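Vlm2 (Streptomyces tsusimaensis, PDB 6ECB) belongs to the nonribosomal peptide synthetase that makes the depsipeptide valinomycin, this chain being its thioesterase domain, which works through acyl-enzyme intermediates. Local coordinates at residues A[39-44]-A[104-109]; A[94-98]-A[123-129]; A[111-115]-A[139-143]; A[130-136]-A[234-240]; A[228-234]-A[256-262]. All blocks are in the same frame, centred on the assembly; numbering follows the deposited sequence.

Contact 1 of 5, residues A[39-44]-A[104-109]; sequences PGIVFA and GVYIGG
Phe-43 lies close against Gly-108 in the tight half of this parallel pair: ring atom CD1 stands 3.7 Å from Gly-108 C. With CG set beside its own backbone N (chi1 -73°), the ring leans back toward Ile-41, whose CG2 covers the centre of one face. Gly-108 carries no side chain, and the ring and the CG2 branch close over its backbone from the same side of the sheet. On the side occupied by Val-42, Val-105 and Ile-107, Val-42 CG2 meets Val-105 CG1 at 3.9 Å, and helix 112-126 packs on Ile-107. The Pro-39 end lies nearer solvent. Pro-39, Gly-104 and Val-105 are partly exposed, and Pro-39 CB rests 3.9 Å from Tyr-106 CE2, the two side chains running alongside and pointing the same way. The ring edge of Tyr-106 faces Gly-40 O in plane, while its hydroxyl bonds to Cys-293 O. Five backbone hydrogen bonds run the whole length, from Gly-40 N to Gly-104 O (2.8 Å) up to Ala-44 N to Gly-108 O (2.9 Å). Strands 40-44 and 105-109, 25° apart, are neighbours within the central sheet of this alpha/beta-hydrolase domain. Through bonds such as Val-42 N to Tyr-106 O and Gly-108 N to Val-42 O, buried backbone groups between the strands satisfy each other, and the side chains that meet across the pair do so through apolar atoms.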
# COMPACT_ATOMS: atom_id res chain seq x y z
N PRO A 39 -15.96 -3.73 10.03
CA PRO A 39 -15.05 -4.71 9.43
C PRO A 39 -13.60 -4.26 9.54
O PRO A 39 -13.29 -3.09 9.76
CB PRO A 39 -15.47 -4.75 7.97
CG PRO A 39 -16.16 -3.48 7.75
CD PRO A 39 -16.79 -3.06 9.01
N GLY A 40 -12.74 -5.21 9.36
CA GLY A 40 -11.31 -4.95 9.36
C GLY A 40 -10.76 -4.73 7.98
O GLY A 40 -11.40 -4.99 6.97
N ILE A 41 -9.52 -4.22 7.94
CA ILE A 41 -8.75 -4.16 6.70
C ILE A 41 -7.31 -4.52 7.02
O ILE A 41 -6.74 -4.03 8.01
CB ILE A 41 -8.72 -2.77 6.01
CG1 ILE A 41 -10.11 -2.17 5.84
CG2 ILE A 41 -8.00 -2.91 4.65
CD1 ILE A 41 -10.03 -0.66 5.44
N VAL A 42 -6.73 -5.36 6.16
CA VAL A 42 -5.29 -5.62 6.15
C VAL A 42 -4.75 -5.05 4.85
O VAL A 42 -5.11 -5.52 3.75
CB VAL A 42 -4.96 -7.12 6.23
CG1 VAL A 42 -3.46 -7.29 6.19
CG2 VAL A 42 -5.55 -7.74 7.51
N PHE A 43 -3.88 -4.05 4.97
CA PHE A 43 -3.22 -3.44 3.83
C PHE A 43 -1.88 -4.10 3.53
O PHE A 43 -1.05 -4.25 4.41
CB PHE A 43 -2.99 -1.96 4.09
CG PHE A 43 -4.24 -1.11 4.03
CD1 PHE A 43 -4.85 -0.86 2.82
CD2 PHE A 43 -4.79 -0.57 5.18
CE1 PHE A 43 -5.99 -0.07 2.75
CE2 PHE A 43 -5.92 0.22 5.11
CZ PHE A 43 -6.50 0.48 3.90
N ALA A 44 -1.67 -4.40 2.27
CA ALA A 44 -0.40 -4.88 1.74
C ALA A 44 0.45 -3.68 1.33
O ALA A 44 -0.08 -2.70 0.79
CB ALA A 44 -0.62 -5.80 0.54
N GLY A 104 -15.36 -10.77 7.55
CA GLY A 104 -15.37 -9.45 8.14
C GLY A 104 -14.10 -8.65 7.94
O GLY A 104 -13.98 -7.56 8.53
N VAL A 105 -13.13 -9.15 7.18
CA VAL A 105 -11.83 -8.49 7.02
C VAL A 105 -11.52 -8.36 5.54
O VAL A 105 -11.44 -9.37 4.83
CB VAL A 105 -10.70 -9.26 7.72
CG1 VAL A 105 -9.38 -8.50 7.57
CG2 VAL A 105 -11.04 -9.47 9.17
N TYR A 106 -11.33 -7.13 5.08
CA TYR A 106 -10.89 -6.86 3.73
C TYR A 106 -9.38 -6.98 3.62
O TYR A 106 -8.64 -6.75 4.59
CB TYR A 106 -11.23 -5.44 3.32
CG TYR A 106 -12.69 -5.12 3.20
CD1 TYR A 106 -13.35 -5.32 2.00
CD2 TYR A 106 -13.39 -4.58 4.27
CE1 TYR A 106 -14.71 -4.99 1.86
CE2 TYR A 106 -14.75 -4.23 4.15
CZ TYR A 106 -15.39 -4.45 2.93
OH TYR A 106 -16.71 -4.13 2.76
N ILE A 107 -8.92 -7.25 2.41
CA ILE A 107 -7.53 -7.03 2.02
C ILE A 107 -7.51 -5.79 1.14
O ILE A 107 -8.36 -5.64 0.27
CB ILE A 107 -6.93 -8.23 1.27
CG1 ILE A 107 -7.23 -9.58 1.95
CG2 ILE A 107 -5.44 -8.03 1.12
CD1 ILE A 107 -6.82 -9.72 3.40
N GLY A 108 -6.52 -4.91 1.35
CA GLY A 108 -6.44 -3.70 0.55
C GLY A 108 -5.01 -3.37 0.16
O GLY A 108 -4.05 -3.87 0.75
N GLY A 109 -4.90 -2.49 -0.83
CA GLY A 109 -3.58 -2.00 -1.19
C GLY A 109 -3.57 -0.88 -2.20
O GLY A 109 -4.46 -0.78 -3.05

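Contact 2 of 5, residues A[94-98]-A[123-129]; sequences SDSAA and MLLDRGI
Asp-95 and Arg-127 reach across the outer end of this helix pair with their side chains crossing at about a right angle. The salt bridge joins OD1 of Asp-95 to NH1 of Arg-127 at 3.3 Å, a single long link, and with the carboxylate and guanidinium planes 77° apart the two groups do not pair side by side. The arginine chain bends at chi3 (48°), which carries its end over Ala-98. There CB of Ala-98 touches NH1 at 3.7 Å and NH2 at 3.8 Å, meeting the guanidinium obliquely. Arg-127 is the first residue beyond helix 112-126, which ends in a Schellman motif: Ile-129 N bonds to Leu-124 O, Gly-128 N bonds to Leu-125 O, and Gly-128 has positive phi. This turn folds Ile-129 back toward helix 86-97, the other helix of the pair on this side of the alpha/beta-hydrolase sheet. Ala-98 CB accordingly meets three residues of the second segment, adding Leu-124 CD2 at 3.8 Å and Ile-129 CD1 at 4.0 Å to the guanidinium. The other branch of Leu-124, CD1, packs on Ile-107 of the sheet. One turn before Arg-127 on helix 112-126, Met-123, its chain bent at chi3, brings SD alongside CB of Ser-94 at 3.5 Å; the serine has two conformers, which makes the detail doubtful, and in this one OG bonds back to Val-90 O in its own helix.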
# COMPACT_ATOMS: atom_id res chain seq x y z
N SER A 94 0.70 -13.10 2.77
CA SER A 94 -0.39 -14.03 3.02
C SER A 94 -0.25 -14.67 4.39
O SER A 94 -1.20 -14.71 5.19
CB SER A 94 -0.43 -15.13 1.95
OG SER A 94 -0.59 -14.60 0.65
N ASP A 95 0.94 -15.18 4.68
CA ASP A 95 1.19 -15.81 5.96
C ASP A 95 0.92 -14.85 7.10
O ASP A 95 0.37 -15.26 8.13
CB ASP A 95 2.63 -16.29 6.04
CG ASP A 95 2.88 -17.53 5.18
OD1 ASP A 95 1.92 -18.16 4.67
OD2 ASP A 95 4.06 -17.88 5.04
N SER A 96 1.33 -13.59 6.97
CA SER A 96 1.09 -12.61 8.03
C SER A 96 -0.40 -12.24 8.11
O SER A 96 -0.96 -12.13 9.21
CB SER A 96 1.96 -11.38 7.76
OG SER A 96 1.77 -10.35 8.71
N ALA A 97 -1.04 -12.01 6.98
CA ALA A 97 -2.44 -11.60 6.99
C ALA A 97 -3.33 -12.72 7.50
O ALA A 97 -4.38 -12.46 8.10
CB ALA A 97 -2.88 -11.19 5.59
N ALA A 98 -2.94 -13.97 7.28
CA ALA A 98 -3.77 -15.10 7.66
C ALA A 98 -4.08 -15.13 9.15
O ALA A 98 -5.11 -15.67 9.54
CB ALA A 98 -3.09 -16.41 7.25
N MET A 123 -4.34 -16.30 -2.52
CA MET A 123 -3.66 -17.31 -1.71
C MET A 123 -4.47 -17.67 -0.46
O MET A 123 -4.54 -18.84 -0.09
CB MET A 123 -2.27 -16.82 -1.31
CG MET A 123 -1.37 -17.85 -0.68
SD MET A 123 0.36 -17.28 -0.68
CE MET A 123 0.73 -17.19 -2.41
N LEU A 124 -5.07 -16.68 0.20
CA LEU A 124 -5.92 -16.99 1.35
C LEU A 124 -7.09 -17.88 0.93
O LEU A 124 -7.41 -18.85 1.62
CB LEU A 124 -6.42 -15.70 1.99
CG LEU A 124 -5.32 -14.87 2.68
CD1 LEU A 124 -5.90 -13.54 3.12
CD2 LEU A 124 -4.71 -15.60 3.87
N LEU A 125 -7.74 -17.55 -0.19
CA LEU A 125 -8.86 -18.38 -0.62
C LEU A 125 -8.42 -19.82 -0.85
O LEU A 125 -9.12 -20.77 -0.49
CB LEU A 125 -9.48 -17.81 -1.88
CG LEU A 125 -10.15 -16.46 -1.75
CD1 LEU A 125 -10.51 -15.94 -3.14
CD2 LEU A 125 -11.38 -16.55 -0.93
N ASP A 126 -7.25 -20.00 -1.45
CA ASP A 126 -6.74 -21.34 -1.71
C ASP A 126 -6.50 -22.12 -0.43
O ASP A 126 -6.52 -23.35 -0.44
CB ASP A 126 -5.43 -21.26 -2.49
CG ASP A 126 -5.63 -20.85 -3.93
OD1 ASP A 126 -6.76 -20.82 -4.42
OD2 ASP A 126 -4.61 -20.55 -4.56
N ARG A 127 -6.24 -21.41 0.68
CA ARG A 127 -6.04 -22.03 1.98
C ARG A 127 -7.32 -22.12 2.80
O ARG A 127 -7.26 -22.52 3.97
CB ARG A 127 -5.00 -21.26 2.81
CG ARG A 127 -3.65 -21.06 2.17
CD ARG A 127 -2.80 -20.06 3.00
NE ARG A 127 -2.82 -20.38 4.43
CZ ARG A 127 -2.11 -19.73 5.35
NH1 ARG A 127 -1.31 -18.73 4.99
NH2 ARG A 127 -2.20 -20.08 6.63
N GLY A 128 -8.47 -21.77 2.24
CA GLY A 128 -9.71 -21.90 3.00
C GLY A 128 -10.01 -20.72 3.90
O GLY A 128 -10.66 -20.89 4.94
N ILE A 129 -9.49 -19.54 3.56
CA ILE A 129 -9.71 -18.31 4.32
C ILE A 129 -10.32 -17.30 3.36
O ILE A 129 -9.70 -16.97 2.34
CB ILE A 129 -8.40 -17.76 4.90
CG1 ILE A 129 -7.76 -18.83 5.80
CG2 ILE A 129 -8.63 -16.43 5.63
CD1 ILE A 129 -6.32 -18.46 6.20

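Contact 3 of 5, residues A[111-115]-A[139-143]; sequences SLGGH and TPPRL
NE2 of His-115 lies between two consecutive carbonyl oxygens, donating to Pro-141 O at 2.9 Å and to Pro-140 O at 3.2 Å. Both bonds are weak and bent, with N-H...O angles of 128° and 124°, as expected when one N-H is shared. Pro-141 O sits at the ring edge near its plane, whereas Pro-140 O comes in obliquely. At the other nitrogen ND1 makes a long, weak bond to Ser-111 O, so carbonyl oxygens lie near both ring nitrogens of a buried imidazole. CE1 is wedged between the loop side chains, 3.3 Å from Thr-139 OG1 and 3.4 Å from Leu-143 CD1. Leu-143 gets there with CG anti to its backbone N (chi1 -177°), and its other branch, CD2, crosses to Leu-112 CD1 at 4.1 Å. Thr-139 CG2 presses on Ser-111 O at 3.5 Å and borders the CA of Gly-114. His-115 thus links the loop after strand 134-137 to the first turn of helix 112-126, by weak bonds and by packing at CE1. Ser-111, in a strained turn with positive phi, fits the nucleophile elbow of an alpha/beta hydrolase, probably forming a Ser-His-Asp triad with His-273 and Asp-138.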
# COMPACT_ATOMS: atom_id res chain seq x y z
N SER A 111 -1.07 1.14 -5.12
CA SER A 111 0.07 0.97 -6.02
C SER A 111 0.44 -0.51 -6.06
O SER A 111 -0.45 -1.37 -6.17
CB SER A 111 1.17 1.94 -5.56
OG SER A 111 2.19 2.00 -6.52
N LEU A 112 1.73 -0.87 -5.98
CA LEU A 112 2.10 -2.29 -5.96
C LEU A 112 1.41 -3.05 -4.84
O LEU A 112 1.19 -4.26 -4.96
CB LEU A 112 3.63 -2.41 -5.82
CG LEU A 112 4.17 -3.84 -5.74
CD1 LEU A 112 3.99 -4.62 -7.02
CD2 LEU A 112 5.68 -3.76 -5.36
N GLY A 113 1.07 -2.36 -3.74
CA GLY A 113 0.32 -3.00 -2.68
C GLY A 113 -1.01 -3.55 -3.17
O GLY A 113 -1.51 -4.54 -2.63
N GLY A 114 -1.60 -2.92 -4.19
CA GLY A 114 -2.84 -3.46 -4.76
C GLY A 114 -2.64 -4.79 -5.45
O GLY A 114 -3.44 -5.73 -5.30
N HIS A 115 -1.55 -4.92 -6.23
CA HIS A 115 -1.28 -6.20 -6.86
C HIS A 115 -0.95 -7.26 -5.83
O HIS A 115 -1.38 -8.41 -5.96
CB HIS A 115 -0.14 -6.07 -7.85
CG HIS A 115 -0.41 -5.06 -8.88
ND1 HIS A 115 -0.16 -3.73 -8.69
CD2 HIS A 115 -1.01 -5.17 -10.10
CE1 HIS A 115 -0.55 -3.06 -9.75
NE2 HIS A 115 -1.07 -3.91 -10.62
N THR A 139 -4.91 1.80 -8.56
CA THR A 139 -4.02 1.22 -9.54
C THR A 139 -4.83 0.31 -10.44
O THR A 139 -5.66 -0.45 -9.94
CB THR A 139 -2.84 0.40 -8.94
OG1 THR A 139 -2.00 -0.06 -10.00
CG2 THR A 139 -3.28 -0.79 -8.21
N PRO A 140 -4.59 0.34 -11.75
CA PRO A 140 -5.14 -0.69 -12.63
C PRO A 140 -4.43 -2.00 -12.42
O PRO A 140 -3.32 -2.05 -11.85
CB PRO A 140 -4.86 -0.15 -14.04
CG PRO A 140 -4.32 1.20 -13.88
CD PRO A 140 -3.72 1.26 -12.50
N PRO A 141 -4.96 -3.08 -12.98
CA PRO A 141 -4.24 -4.35 -12.86
C PRO A 141 -2.93 -4.34 -13.62
O PRO A 141 -1.98 -5.01 -13.20
CB PRO A 141 -5.24 -5.39 -13.39
CG PRO A 141 -6.33 -4.68 -13.99
CD PRO A 141 -6.33 -3.24 -13.50
N ARG A 142 -2.84 -3.58 -14.71
CA ARG A 142 -1.56 -3.30 -15.34
C ARG A 142 -0.82 -2.27 -14.49
O ARG A 142 -1.26 -1.12 -14.38
CB ARG A 142 -1.74 -2.74 -16.75
CG ARG A 142 -2.05 -3.74 -17.76
CD ARG A 142 -2.20 -3.12 -19.16
NE ARG A 142 -0.96 -2.68 -19.78
CZ ARG A 142 -0.16 -3.45 -20.50
NH1 ARG A 142 -0.45 -4.73 -20.70
NH2 ARG A 142 0.95 -2.95 -21.02
N LEU A 143 0.31 -2.67 -13.92
CA LEU A 143 1.04 -1.73 -13.06
C LEU A 143 1.66 -0.64 -13.92
O LEU A 143 2.18 -0.90 -15.01
CB LEU A 143 2.11 -2.47 -12.26
CG LEU A 143 2.90 -1.59 -11.27
CD1 LEU A 143 2.00 -0.83 -10.27
CD2 LEU A 143 3.91 -2.43 -10.52

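Contact 4 of 5, residues A[130-136]-A[234-240]; sequences RPKGLII and DIPIHVF
Neighbouring parallel strands of the alpha/beta-hydrolase sheet, 134-136 and 237-240, meet here, with loop residues closing the pair at its outer end. Leu-134 O takes His-238 N at 2.8 Å and Ile-136 O takes Phe-240 N at 2.9 Å; Leu-134 N and Ile-136 N bond in turn to Pro-236 O and His-238 O. These four bonds are nearly straight. On one side of the sheet Ile-135 CG2 touches Phe-240 CE1 at 3.9 Å, and on the other Leu-134 and Ile-237 run side by side. Ile-235 places CG1 in the crowded position between N and carbonyl carbon (chi1 62°), sending CD1 to Gly-133 C at 3.6 Å. Its CG2 sits 3.8 Å above the centre of the Arg-130 guanidinium. NH1 of that extended arginine bonds to Asp-234 OD2 at 3.2 Å, from above the carboxylate plane. The charged pair, Arg-130 and Asp-234, lies on the exposed surface, while the buried strands rely on backbone bonds and apolar branches.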
# COMPACT_ATOMS: atom_id res chain seq x y z
N ARG A 130 -11.50 -16.79 3.69
CA ARG A 130 -12.22 -15.93 2.76
C ARG A 130 -12.35 -14.50 3.28
O ARG A 130 -13.21 -14.23 4.14
CB ARG A 130 -13.60 -16.51 2.47
CG ARG A 130 -14.36 -15.75 1.38
CD ARG A 130 -15.77 -16.31 1.20
NE ARG A 130 -16.48 -15.60 0.14
CZ ARG A 130 -16.40 -15.89 -1.16
NH1 ARG A 130 -15.67 -16.91 -1.61
NH2 ARG A 130 -17.09 -15.15 -2.02
N PRO A 131 -11.54 -13.57 2.78
CA PRO A 131 -11.73 -12.16 3.16
C PRO A 131 -13.09 -11.66 2.68
O PRO A 131 -13.71 -12.21 1.77
CB PRO A 131 -10.58 -11.44 2.44
CG PRO A 131 -9.57 -12.52 2.12
CD PRO A 131 -10.44 -13.74 1.83
N LYS A 132 -13.52 -10.56 3.30
CA LYS A 132 -14.77 -9.91 2.94
C LYS A 132 -14.73 -9.34 1.53
O LYS A 132 -15.76 -9.31 0.85
CB LYS A 132 -15.06 -8.81 3.94
CG LYS A 132 -16.41 -8.15 3.79
CD LYS A 132 -16.66 -7.24 4.98
CE LYS A 132 -17.89 -6.41 4.77
NZ LYS A 132 -19.05 -7.26 4.76
N GLY A 133 -13.57 -8.89 1.07
CA GLY A 133 -13.46 -8.23 -0.22
C GLY A 133 -12.04 -7.75 -0.42
O GLY A 133 -11.20 -7.83 0.49
N LEU A 134 -11.79 -7.27 -1.62
CA LEU A 134 -10.52 -6.66 -1.99
C LEU A 134 -10.74 -5.19 -2.28
O LEU A 134 -11.61 -4.83 -3.08
CB LEU A 134 -9.93 -7.35 -3.21
CG LEU A 134 -8.69 -6.72 -3.85
CD1 LEU A 134 -7.49 -6.91 -2.93
CD2 LEU A 134 -8.41 -7.38 -5.18
N ILE A 135 -9.95 -4.33 -1.62
CA ILE A 135 -9.99 -2.89 -1.81
C ILE A 135 -8.74 -2.49 -2.58
O ILE A 135 -7.61 -2.60 -2.06
CB ILE A 135 -10.08 -2.16 -0.46
CG1 ILE A 135 -11.40 -2.51 0.21
CG2 ILE A 135 -9.85 -0.64 -0.63
CD1 ILE A 135 -11.53 -2.00 1.64
N ILE A 136 -8.93 -2.00 -3.80
CA ILE A 136 -7.84 -1.51 -4.64
C ILE A 136 -7.84 0.01 -4.59
O ILE A 136 -8.85 0.67 -4.91
CB ILE A 136 -7.96 -2.01 -6.09
CG1 ILE A 136 -7.80 -3.53 -6.17
CG2 ILE A 136 -6.95 -1.26 -6.99
CD1 ILE A 136 -6.45 -4.05 -5.72
N ASP A 234 -12.64 -14.65 -6.28
CA ASP A 234 -14.01 -14.99 -5.95
C ASP A 234 -14.51 -14.26 -4.70
O ASP A 234 -15.25 -14.84 -3.91
CB ASP A 234 -14.11 -16.51 -5.74
CG ASP A 234 -15.52 -16.98 -5.55
OD1 ASP A 234 -16.39 -16.48 -6.27
OD2 ASP A 234 -15.77 -17.82 -4.65
N ILE A 235 -14.06 -13.03 -4.46
CA ILE A 235 -14.68 -12.14 -3.49
C ILE A 235 -14.89 -10.78 -4.17
O ILE A 235 -14.27 -10.51 -5.20
CB ILE A 235 -13.81 -11.97 -2.22
CG1 ILE A 235 -12.45 -11.34 -2.56
CG2 ILE A 235 -13.63 -13.32 -1.53
CD1 ILE A 235 -11.56 -11.17 -1.31
N PRO A 236 -15.74 -9.93 -3.62
CA PRO A 236 -16.02 -8.65 -4.30
C PRO A 236 -14.81 -7.75 -4.29
O PRO A 236 -14.05 -7.71 -3.31
CB PRO A 236 -17.16 -8.04 -3.48
CG PRO A 236 -17.65 -9.11 -2.60
CD PRO A 236 -16.62 -10.14 -2.46
N ILE A 237 -14.65 -7.00 -5.37
CA ILE A 237 -13.57 -6.03 -5.51
C ILE A 237 -14.17 -4.64 -5.52
O ILE A 237 -15.17 -4.39 -6.21
CB ILE A 237 -12.77 -6.29 -6.79
CG1 ILE A 237 -12.25 -7.71 -6.80
CG2 ILE A 237 -11.65 -5.29 -6.92
CD1 ILE A 237 -11.50 -8.06 -8.05
N HIS A 238 -13.57 -3.72 -4.75
CA HIS A 238 -13.91 -2.30 -4.78
C HIS A 238 -12.68 -1.56 -5.24
O HIS A 238 -11.63 -1.67 -4.60
CB HIS A 238 -14.30 -1.75 -3.42
CG HIS A 238 -15.74 -1.95 -3.08
ND1 HIS A 238 -16.21 -3.15 -2.62
CD2 HIS A 238 -16.82 -1.12 -3.17
CE1 HIS A 238 -17.51 -3.06 -2.40
NE2 HIS A 238 -17.91 -1.84 -2.73
N VAL A 239 -12.80 -0.81 -6.33
CA VAL A 239 -11.70 -0.06 -6.92
C VAL A 239 -11.99 1.42 -6.68
O VAL A 239 -13.01 1.94 -7.15
CB VAL A 239 -11.59 -0.33 -8.43
CG1 VAL A 239 -10.43 0.44 -9.06
CG2 VAL A 239 -11.45 -1.83 -8.71
N PHE A 240 -11.10 2.10 -5.97
CA PHE A 240 -11.22 3.53 -5.71
C PHE A 240 -10.18 4.21 -6.58
O PHE A 240 -8.98 3.97 -6.40
CB PHE A 240 -11.00 3.83 -4.21
CG PHE A 240 -12.05 3.22 -3.32
CD1 PHE A 240 -11.93 1.90 -2.90
CD2 PHE A 240 -13.16 3.95 -2.96
CE1 PHE A 240 -12.92 1.33 -2.12
CE2 PHE A 240 -14.16 3.38 -2.17
CZ PHE A 240 -14.02 2.05 -1.75

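Contact 5 of 5, residues A[228-234]-A[256-262]; sequences LPQRKLD and WENYAAG
Pro-229 and Tyr-259 supply the main apolar contact, a CH-pi interaction in which CB of the proline lies 3.6 Å from the ring centroid and 15° off its normal. Asn-258 CB covers the opposite face of the tyrosine. CG of the same proline touches Trp-256 CZ3 at 3.8 Å, the two side chains crossing at about a right angle. Further along, Ala-261 CB packs on Lys-232 CB at 3.9 Å, and the extended lysine chain passes the carbonyl of Asn-258, with CG 3.5 Å from its O. Backbone bonds come next: Leu-233 N to Tyr-259 O and Ala-261 N to Leu-233 O, each 2.8 Å. They bridge the loops that lead into strands 237-241 and 264-268, the last two of the alpha/beta-hydrolase sheet, while Leu-233 and Trp-256 turn inward to Leu-134 and Ile-136 of the next strand. Polar groups at the tyrosine are served unequally. A water in the ring plane links Tyr-259 OH, 2.6 Å away, to Pro-229 O, to which it donates. Arg-231 O, buried near the plane at the ring edge, has no polar partner in the model; the guanidinium of that residue pairs with Asp-126.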
# COMPACT_ATOMS: atom_id res chain seq x y z
N LEU A 228 0.77 -8.73 -12.95
CA LEU A 228 -0.57 -8.73 -13.54
C LEU A 228 -1.40 -9.88 -12.97
O LEU A 228 -0.91 -11.02 -12.90
CB LEU A 228 -0.46 -8.86 -15.06
CG LEU A 228 -1.80 -8.76 -15.81
CD1 LEU A 228 -2.27 -7.31 -15.84
CD2 LEU A 228 -1.67 -9.33 -17.22
N PRO A 229 -2.63 -9.64 -12.54
CA PRO A 229 -3.50 -10.75 -12.15
C PRO A 229 -3.64 -11.76 -13.28
O PRO A 229 -3.60 -11.41 -14.46
CB PRO A 229 -4.83 -10.05 -11.83
CG PRO A 229 -4.43 -8.69 -11.38
CD PRO A 229 -3.23 -8.33 -12.22
N GLN A 230 -3.80 -13.02 -12.90
CA GLN A 230 -3.88 -14.10 -13.88
C GLN A 230 -4.98 -15.11 -13.58
O GLN A 230 -5.00 -16.17 -14.20
CB GLN A 230 -2.55 -14.87 -13.95
CG GLN A 230 -1.41 -14.13 -14.61
CD GLN A 230 -1.68 -13.80 -16.08
OE1 GLN A 230 -2.67 -14.25 -16.66
NE2 GLN A 230 -0.79 -13.02 -16.68
N ARG A 231 -5.86 -14.83 -12.62
CA ARG A 231 -7.04 -15.64 -12.37
C ARG A 231 -8.12 -14.72 -11.85
O ARG A 231 -7.87 -13.54 -11.56
CB ARG A 231 -6.75 -16.78 -11.39
CG ARG A 231 -6.46 -16.33 -9.97
CD ARG A 231 -6.12 -17.53 -9.10
NE ARG A 231 -7.15 -17.79 -8.09
CZ ARG A 231 -7.03 -18.72 -7.15
NH1 ARG A 231 -5.94 -19.47 -7.10
NH2 ARG A 231 -8.00 -18.90 -6.26
N LYS A 232 -9.35 -15.22 -11.78
CA LYS A 232 -10.42 -14.41 -11.25
C LYS A 232 -10.52 -14.63 -9.74
O LYS A 232 -10.37 -15.76 -9.25
CB LYS A 232 -11.76 -14.73 -11.89
CG LYS A 232 -11.83 -14.46 -13.39
CD LYS A 232 -13.28 -14.36 -13.77
CE LYS A 232 -13.51 -14.20 -15.25
NZ LYS A 232 -14.89 -13.72 -15.47
N LEU A 233 -10.79 -13.56 -9.03
CA LEU A 233 -10.89 -13.59 -7.57
C LEU A 233 -12.34 -13.71 -7.18
O LEU A 233 -13.20 -12.99 -7.69
CB LEU A 233 -10.26 -12.32 -6.99
CG LEU A 233 -10.25 -12.21 -5.49
CD1 LEU A 233 -9.33 -13.23 -4.85
CD2 LEU A 233 -9.81 -10.80 -5.10
N ASP A 234 -12.64 -14.65 -6.28
CA ASP A 234 -14.01 -14.99 -5.95
C ASP A 234 -14.51 -14.26 -4.70
O ASP A 234 -15.25 -14.84 -3.91
CB ASP A 234 -14.11 -16.51 -5.74
CG ASP A 234 -15.52 -16.98 -5.55
OD1 ASP A 234 -16.39 -16.48 -6.27
OD2 ASP A 234 -15.77 -17.82 -4.65
N TRP A 256 -10.08 -4.35 -14.09
CA TRP A 256 -10.28 -5.12 -12.86
C TRP A 256 -11.42 -6.11 -13.01
O TRP A 256 -11.39 -7.17 -12.40
CB TRP A 256 -10.54 -4.24 -11.62
CG TRP A 256 -9.25 -3.75 -11.06
CD1 TRP A 256 -8.81 -2.45 -11.04
CD2 TRP A 256 -8.22 -4.53 -10.46
NE1 TRP A 256 -7.56 -2.39 -10.46
CE2 TRP A 256 -7.17 -3.65 -10.11
CE3 TRP A 256 -8.08 -5.90 -10.19
CZ2 TRP A 256 -5.99 -4.10 -9.53
CZ3 TRP A 256 -6.90 -6.34 -9.62
CH2 TRP A 256 -5.88 -5.44 -9.29
N GLU A 257 -12.40 -5.79 -13.86
CA GLU A 257 -13.51 -6.72 -14.08
C GLU A 257 -13.05 -8.03 -14.70
O GLU A 257 -13.69 -9.08 -14.49
CB GLU A 257 -14.58 -6.03 -14.92
CG GLU A 257 -15.83 -6.86 -15.06
CD GLU A 257 -17.09 -6.05 -15.38
OE1 GLU A 257 -17.01 -4.80 -15.53
OE2 GLU A 257 -18.17 -6.68 -15.47
N ASN A 258 -11.94 -8.03 -15.44
CA ASN A 258 -11.39 -9.27 -15.98
C ASN A 258 -11.11 -10.28 -14.88
O ASN A 258 -11.11 -11.49 -15.13
CB ASN A 258 -10.05 -9.05 -16.68
CG ASN A 258 -10.11 -8.10 -17.85
OD1 ASN A 258 -11.15 -7.54 -18.18
ND2 ASN A 258 -8.97 -7.95 -18.52
N TYR A 259 -10.80 -9.79 -13.69
CA TYR A 259 -10.24 -10.58 -12.59
C TYR A 259 -11.23 -10.72 -11.45
O TYR A 259 -10.85 -11.10 -10.34
CB TYR A 259 -8.92 -9.94 -12.12
CG TYR A 259 -8.02 -9.73 -13.31
CD1 TYR A 259 -7.53 -10.82 -14.02
CD2 TYR A 259 -7.69 -8.46 -13.76
CE1 TYR A 259 -6.74 -10.64 -15.17
CE2 TYR A 259 -6.93 -8.28 -14.90
CZ TYR A 259 -6.44 -9.35 -15.59
OH TYR A 259 -5.69 -9.16 -16.74
N ALA A 260 -12.49 -10.43 -11.71
CA ALA A 260 -13.52 -10.47 -10.68
C ALA A 260 -14.45 -11.61 -11.02
O ALA A 260 -15.11 -11.58 -12.06
CB ALA A 260 -14.29 -9.16 -10.65
N ALA A 261 -14.51 -12.62 -10.16
CA ALA A 261 -15.49 -13.68 -10.40
C ALA A 261 -16.86 -13.29 -9.89
O ALA A 261 -17.85 -13.91 -10.28
CB ALA A 261 -15.05 -14.99 -9.75
N GLY A 262 -16.93 -12.27 -9.05
CA GLY A 262 -18.19 -11.77 -8.56
C GLY A 262 -18.34 -10.30 -8.82
O GLY A 262 -18.12 -9.84 -9.93
O HOH W 1 -4.50 -11.39 -17.46

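In the fold
From the N terminus, contact 1 closes the first loop, joining strands 40-44 and 105-110 across 59 residues. Contact 2 crosses it, setting helix 86-97 against the end of helix 112-126, and touches it where Leu-124 meets Ile-107. Contact 3 crosses contact 2 at the other end of helix 112-126, tying it to the loop after strand 134-137. Contact 4, closing the longest loop, crosses contact 3 and extends the sheet of contact 1 through strand 134-137 to strand 237-241. Contact 5 crosses contact 4, shares Asp-234 with it, and fastens the outer loops; Trp-256 NE1 reaches Thr-139 O of contact 3, and Arg-231 reaches Asp-126 of contact 2. None nests inside another.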